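Serine acetyltransferase (Entamoeba histolytica, PDB 3Q1X) binds L-serine and probably catalyses transfer of an acetyl group to its hydroxyl, a step of cysteine biosynthesis. Local coordinates at residues A[14-19]-A[46-51]; A[38-43]-A[62-67]. All blocks are in the same frame, centred on the assembly; numbering follows the deposited sequence.

Interaction 1 (A[14-19]-A[46-51])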
loop_
_atom_site.group_PDB
_atom_site.type_symbol
_atom_site.label_atom_id
_atom_site.label_comp_id
_atom_site.label_asym_id
_atom_site.label_seq_id
_atom_site.Cartn_x
_atom_site.Cartn_y
_atom_site.Cartn_z
ATOM N N GLU A 14 -35.262 -4.081 3.097
ATOM C CA GLU A 14 -36.228 -4.284 2.015
ATOM C C GLU A 14 -35.552 -4.243 0.645
ATOM O O GLU A 14 -35.915 -5.003 -0.260
ATOM C CB GLU A 14 -37.350 -3.243 2.096
ATOM C CG GLU A 14 -38.391 -3.519 3.186
ATOM C CD GLU A 14 -39.178 -4.806 2.951
ATOM O OE1 GLU A 14 -39.794 -4.951 1.872
ATOM O OE2 GLU A 14 -39.184 -5.675 3.851
ATOM N N MET A 15 -34.570 -3.354 0.500
ATOM C CA MET A 15 -33.761 -3.287 -0.716
ATOM C C MET A 15 -32.974 -4.581 -0.897
ATOM O O MET A 15 -32.941 -5.139 -1.993
ATOM C CB MET A 15 -32.816 -2.089 -0.671
ATOM C CG MET A 15 -33.525 -0.755 -0.845
ATOM S SD MET A 15 -32.526 0.604 -0.236
ATOM C CE MET A 15 -31.579 1.003 -1.691
ATOM N N TYR A 16 -32.359 -5.055 0.187
ATOM C CA TYR A 16 -31.645 -6.334 0.191
ATOM C C TYR A 16 -32.552 -7.474 -0.294
ATOM O O TYR A 16 -32.165 -8.242 -1.171
ATOM C CB TYR A 16 -31.066 -6.608 1.585
ATOM C CG TYR A 16 -30.740 -8.061 1.895
ATOM C CD1 TYR A 16 -29.525 -8.630 1.508
ATOM C CD2 TYR A 16 -31.642 -8.855 2.609
ATOM C CE1 TYR A 16 -29.228 -9.969 1.805
ATOM C CE2 TYR A 16 -31.357 -10.187 2.911
ATOM C CZ TYR A 16 -30.150 -10.738 2.509
ATOM O OH TYR A 16 -29.874 -12.055 2.814
ATOM N N LEU A 17 -33.767 -7.550 0.247
ATOM C CA LEU A 17 -34.744 -8.563 -0.164
ATOM C C LEU A 17 -35.110 -8.515 -1.655
ATOM O O LEU A 17 -35.421 -9.550 -2.265
ATOM C CB LEU A 17 -36.011 -8.457 0.687
ATOM C CG LEU A 17 -35.988 -8.986 2.120
ATOM C CD1 LEU A 17 -37.331 -8.697 2.764
ATOM C CD2 LEU A 17 -35.665 -10.483 2.177
ATOM N N GLN A 18 -35.044 -7.321 -2.239
ATOM C CA GLN A 18 -35.471 -7.088 -3.618
ATOM C C GLN A 18 -34.299 -7.059 -4.600
ATOM O O GLN A 18 -34.503 -6.962 -5.811
ATOM C CB GLN A 18 -36.279 -5.787 -3.714
ATOM C CG GLN A 18 -37.609 -5.820 -2.960
ATOM C CD GLN A 18 -38.178 -4.433 -2.711
ATOM O OE1 GLN A 18 -38.108 -3.556 -3.576
ATOM N NE2 GLN A 18 -38.748 -4.225 -1.525
ATOM N N ASP A 19 -33.076 -7.146 -4.077
ATOM C CA ASP A 19 -31.886 -7.227 -4.927
ATOM C C ASP A 19 -31.918 -8.477 -5.802
ATOM O O ASP A 19 -32.374 -9.538 -5.382
ATOM C CB ASP A 19 -30.598 -7.234 -4.092
ATOM C CG ASP A 19 -30.216 -5.860 -3.561
ATOM O OD1 ASP A 19 -30.681 -4.828 -4.101
ATOM O OD2 ASP A 19 -29.424 -5.820 -2.593
ATOM N N PHE A 46 -23.831 -5.395 2.096
ATOM C CA PHE A 46 -23.789 -6.734 1.494
ATOM C C PHE A 46 -23.671 -7.846 2.541
ATOM O O PHE A 46 -22.664 -8.572 2.581
ATOM C CB PHE A 46 -22.655 -6.806 0.457
ATOM C CG PHE A 46 -22.705 -5.701 -0.564
ATOM C CD1 PHE A 46 -23.594 -5.764 -1.631
ATOM C CD2 PHE A 46 -21.882 -4.584 -0.441
ATOM C CE1 PHE A 46 -23.662 -4.736 -2.566
ATOM C CE2 PHE A 46 -21.938 -3.548 -1.373
ATOM C CZ PHE A 46 -22.829 -3.623 -2.437
ATOM N N PRO A 47 -24.710 -7.995 3.395
ATOM C CA PRO A 47 -24.653 -8.942 4.514
ATOM C C PRO A 47 -24.412 -10.407 4.125
ATOM O O PRO A 47 -23.809 -11.133 4.902
ATOM C CB PRO A 47 -26.029 -8.796 5.171
ATOM C CG PRO A 47 -26.896 -8.151 4.143
ATOM C CD PRO A 47 -25.986 -7.256 3.380
ATOM N N ASP A 48 -24.873 -10.827 2.950
ATOM C CA ASP A 48 -24.700 -12.219 2.489
ATOM C C ASP A 48 -23.238 -12.624 2.378
ATOM O O ASP A 48 -22.898 -13.810 2.411
ATOM C CB ASP A 48 -25.346 -12.428 1.120
ATOM C CG ASP A 48 -26.843 -12.624 1.196
ATOM O OD1 ASP A 48 -27.381 -12.804 2.310
ATOM O OD2 ASP A 48 -27.473 -12.607 0.127
ATOM N N PHE A 49 -22.375 -11.628 2.235
ATOM C CA PHE A 49 -20.977 -11.887 1.936
ATOM C C PHE A 49 -20.091 -11.703 3.146
ATOM O O PHE A 49 -18.926 -12.095 3.126
ATOM C CB PHE A 49 -20.531 -10.999 0.773
ATOM C CG PHE A 49 -21.379 -11.164 -0.450
ATOM C CD1 PHE A 49 -21.137 -12.203 -1.341
ATOM C CD2 PHE A 49 -22.444 -10.298 -0.701
ATOM C CE1 PHE A 49 -21.933 -12.369 -2.465
ATOM C CE2 PHE A 49 -23.244 -10.464 -1.824
ATOM C CZ PHE A 49 -22.985 -11.495 -2.709
ATOM N N PHE A 50 -20.654 -11.124 4.203
ATOM C CA PHE A 50 -19.879 -10.791 5.392
ATOM C C PHE A 50 -20.527 -11.219 6.700
ATOM O O PHE A 50 -19.954 -11.002 7.769
ATOM C CB PHE A 50 -19.521 -9.303 5.380
ATOM C CG PHE A 50 -18.719 -8.909 4.183
ATOM C CD1 PHE A 50 -17.376 -9.273 4.091
ATOM C CD2 PHE A 50 -19.310 -8.233 3.124
ATOM C CE1 PHE A 50 -16.621 -8.933 2.973
ATOM C CE2 PHE A 50 -18.563 -7.886 2.003
ATOM C CZ PHE A 50 -17.215 -8.239 1.932
ATOM N N MET A 51 -21.712 -11.831 6.605
ATOM C CA MET A 51 -22.380 -12.448 7.764
ATOM C C MET A 51 -22.752 -13.912 7.503
ATOM O O MET A 51 -23.018 -14.304 6.360
ATOM C CB MET A 51 -23.672 -11.694 8.141
ATOM C CG MET A 51 -23.636 -10.167 8.073
ATOM S SD MET A 51 -25.114 -9.422 8.816
ATOM C CE MET A 51 -24.736 -9.698 10.542
#
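Asp-48 OD1 takes a hydrogen bond from Tyr-16 OH at 2.7 Å, the link that ties the C-terminal end of helix 2-18 to the short, weakly bonded helix 47-50. The phenol oxygen approaches OD1 on its syn side, 25° out of the carboxylate plane, while the carboxylate itself sits at the edge of the ring with the two planes 72° apart. Tyr-16 reaches across because its CG stands anti to the backbone N (chi1 159°), which carries the ring out toward the other segment. On the way the ring and Pro-47 pass each other running opposite ways, and Pro-47 CG touches Tyr-16 CD1 and CE1, each at 3.8 Å. Asp-48 OD2 turns to the loop between helices 2-18 and 36-45 and accepts from His-24 ND1 and from the backbone N of Ser-25, so three donors grip this buried carboxylate and fix its rotation. The imidazole of His-24 also packs edge-to-face with the Tyr-16 ring, and Ile-56 lies against Tyr-16, Pro-47 and Asp-48. Asp-48 thus joins two helices and a loop within the N-terminal helical region that serine acetyltransferases carry ahead of their left-handed beta-helix.

Interaction 2 (A[38-43]-A[62-67])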
loop_
_atom_site.group_PDB
_atom_site.type_symbol
_atom_site.label_atom_id
_atom_site.label_comp_id
_atom_site.label_asym_id
_atom_site.label_seq_id
_atom_site.Cartn_x
_atom_site.Cartn_y
_atom_site.Cartn_z
ATOM N N LEU A 38 -15.011 0.135 7.078
ATOM C CA LEU A 38 -15.192 -0.875 6.036
ATOM C C LEU A 38 -15.854 -2.147 6.566
ATOM O O LEU A 38 -16.779 -2.648 5.941
ATOM C CB LEU A 38 -13.864 -1.217 5.347
ATOM C CG LEU A 38 -13.905 -2.147 4.123
ATOM C CD1 LEU A 38 -14.775 -1.578 2.988
ATOM C CD2 LEU A 38 -12.487 -2.427 3.628
ATOM N N GLN A 39 -15.393 -2.639 7.715
ATOM C CA GLN A 39 -15.958 -3.838 8.353
ATOM C C GLN A 39 -17.475 -3.706 8.503
ATOM O O GLN A 39 -18.232 -4.595 8.102
ATOM C CB GLN A 39 -15.285 -4.067 9.715
ATOM C CG GLN A 39 -15.729 -5.325 10.457
ATOM C CD GLN A 39 -15.052 -6.589 9.963
ATOM O OE1 GLN A 39 -14.266 -6.563 9.019
ATOM N NE2 GLN A 39 -15.356 -7.706 10.605
ATOM N N LYS A 40 -17.900 -2.571 9.051
ATOM C CA LYS A 40 -19.311 -2.296 9.305
ATOM C C LYS A 40 -20.112 -2.087 8.025
ATOM O O LYS A 40 -21.174 -2.676 7.866
ATOM C CB LYS A 40 -19.477 -1.121 10.278
ATOM C CG LYS A 40 -19.087 -1.443 11.729
ATOM C CD LYS A 40 -19.532 -2.850 12.109
ATOM C CE LYS A 40 -19.229 -3.193 13.556
ATOM N NZ LYS A 40 -19.196 -4.674 13.717
ATOM N N LEU A 41 -19.594 -1.274 7.106
ATOM C CA LEU A 41 -20.321 -0.955 5.882
ATOM C C LEU A 41 -20.463 -2.169 4.963
ATOM O O LEU A 41 -21.475 -2.307 4.266
ATOM C CB LEU A 41 -19.685 0.222 5.142
ATOM C CG LEU A 41 -19.834 1.626 5.737
ATOM C CD1 LEU A 41 -18.819 2.578 5.130
ATOM C CD2 LEU A 41 -21.249 2.157 5.538
ATOM N N ARG A 42 -19.456 -3.044 4.981
ATOM C CA ARG A 42 -19.522 -4.321 4.252
ATOM C C ARG A 42 -20.739 -5.152 4.702
ATOM O O ARG A 42 -21.484 -5.668 3.868
ATOM C CB ARG A 42 -18.194 -5.111 4.360
ATOM C CG ARG A 42 -16.996 -4.406 3.672
ATOM C CD ARG A 42 -15.907 -5.286 3.026
ATOM N NE ARG A 42 -15.118 -6.071 3.967
ATOM C CZ ARG A 42 -13.892 -6.574 3.760
ATOM N NH1 ARG A 42 -13.189 -6.355 2.645
ATOM N NH2 ARG A 42 -13.343 -7.297 4.715
ATOM N N LYS A 43 -20.948 -5.241 6.016
ATOM C CA LYS A 43 -22.053 -6.012 6.598
ATOM C C LYS A 43 -23.405 -5.380 6.293
ATOM O O LYS A 43 -24.374 -6.081 5.975
ATOM C CB LYS A 43 -21.875 -6.170 8.113
ATOM C CG LYS A 43 -20.782 -7.160 8.492
ATOM C CD LYS A 43 -20.700 -7.401 9.990
ATOM C CE LYS A 43 -19.853 -8.633 10.273
ATOM N NZ LYS A 43 -19.312 -8.650 11.655
ATOM N N ALA A 62 -29.774 -3.395 11.505
ATOM C CA ALA A 62 -29.941 -2.297 12.453
ATOM C C ALA A 62 -28.850 -2.281 13.519
ATOM O O ALA A 62 -28.306 -1.225 13.827
ATOM C CB ALA A 62 -31.324 -2.348 13.109
ATOM N N SER A 63 -28.550 -3.458 14.073
ATOM C CA SER A 63 -27.477 -3.636 15.054
ATOM C C SER A 63 -26.121 -3.144 14.534
ATOM O O SER A 63 -25.444 -2.361 15.203
ATOM C CB SER A 63 -27.391 -5.107 15.484
ATOM O OG SER A 63 -26.458 -5.287 16.539
ATOM N N GLU A 64 -25.738 -3.586 13.337
ATOM C CA GLU A 64 -24.476 -3.142 12.732
ATOM C C GLU A 64 -24.490 -1.657 12.392
ATOM O O GLU A 64 -23.491 -0.953 12.584
ATOM C CB GLU A 64 -24.143 -3.967 11.483
ATOM C CG GLU A 64 -24.049 -5.481 11.715
ATOM C CD GLU A 64 -22.890 -5.917 12.610
ATOM O OE1 GLU A 64 -21.957 -5.125 12.874
ATOM O OE2 GLU A 64 -22.918 -7.084 13.053
ATOM N N LEU A 65 -25.635 -1.176 11.910
ATOM C CA LEU A 65 -25.772 0.233 11.565
ATOM C C LEU A 65 -25.587 1.120 12.800
ATOM O O LEU A 65 -24.960 2.182 12.718
ATOM C CB LEU A 65 -27.117 0.500 10.877
ATOM C CG LEU A 65 -27.356 1.911 10.347
ATOM C CD1 LEU A 65 -26.213 2.365 9.449
ATOM C CD2 LEU A 65 -28.688 1.992 9.611
ATOM N N THR A 66 -26.127 0.670 13.935
ATOM C CA THR A 66 -25.972 1.348 15.227
ATOM C C THR A 66 -24.504 1.407 15.654
ATOM O O THR A 66 -24.026 2.457 16.093
ATOM C CB THR A 66 -26.825 0.648 16.324
ATOM O OG1 THR A 66 -28.200 0.669 15.923
ATOM C CG2 THR A 66 -26.689 1.352 17.688
ATOM N N LYS A 67 -23.799 0.283 15.528
ATOM C CA LYS A 67 -22.378 0.236 15.875
ATOM C C LYS A 67 -21.579 1.223 15.035
ATOM O O LYS A 67 -20.731 1.946 15.566
ATOM C CB LYS A 67 -21.804 -1.174 15.724
ATOM C CG LYS A 67 -22.305 -2.166 16.754
ATOM C CD LYS A 67 -21.342 -3.346 16.862
ATOM C CE LYS A 67 -22.069 -4.675 17.036
ATOM N NZ LYS A 67 -22.815 -4.773 18.318
#
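Glu-64 and Lys-40 bury the most surface here, and a salt bridge joins them: Lys-40 NZ donates to Glu-64 OE1 at 2.9 Å, and OE1 receives it on its syn lone pair. The two side chains cross at about a right angle. Lys-40 does not start out pointing at helix 59-79; a bend at its second torsion (chi2 -39°) swings the rest of the chain over, and the last two torsions then run extended to the ammonium group. Its methylenes share in the contact, with Lys-40 CE lying 3.4 Å from Glu-64 OE1. Glu-64 is bent at the same point (chi2 -66°), which turns its carboxylate along the flank of the facing helix, among the chains of Lys-40 and Lys-43.

The backbones carrying these groups are short pieces of helices 36-45 and 59-79, running nearly antiparallel at 154° with axes 9.2 Å apart; both belong to the N-terminal helical region that accompanies the left-handed beta-helix of this enzyme. Lys-40 and Glu-64 are also the residues whose CA atoms come nearest across the pair, at 6.3 Å.

Lys-43, one turn further along helix 36-45, lays its extended chain obliquely across the same carboxylate, Lys-43 CD standing 3.7 Å from Glu-64 CD. Its ammonium group stays beyond salt-bridge range, with NZ 4.2 Å from Glu-64 OE2, yet the charge would probably still favour an ionised glutamate. Lys-67, a turn beyond Glu-64, meets Lys-40 through its aliphatic part: Lys-67 CB lies 3.9 Å from Lys-40 CE. Bends at its third and fourth torsions lead the Lys-67 amine away, leaving the NZ atoms of Lys-40 and Lys-67 5.9 Å apart. Behind the contact, Leu-65 packs on Ile-5 and Ile-8 of helix 2-18, while Leu-41 rests on Ile-134 and Ile-138 of helix 128-144.

Overall arrangement
The centres of interactions 1 and 2 are about 12 Å apart, and the chain visits them in turn. Helix 36-45 leads directly into segment 46-51, and helix 2-18, which supplies one side of interaction 1, also packs against helix 59-79 of interaction 2. The two sites touch: Phe-50 lies against Arg-42 and Lys-43, and Met-51 against Lys-43 and Glu-64. Interaction 1 is the more buried, a neutral phenol donating to a carboxylate beside a proline. Interaction 2 is partly buried, pairing ammonium with carboxylate among lysine methylenes, with Lys-67 at the exposed margin. No other chain of the assembly touches either contact.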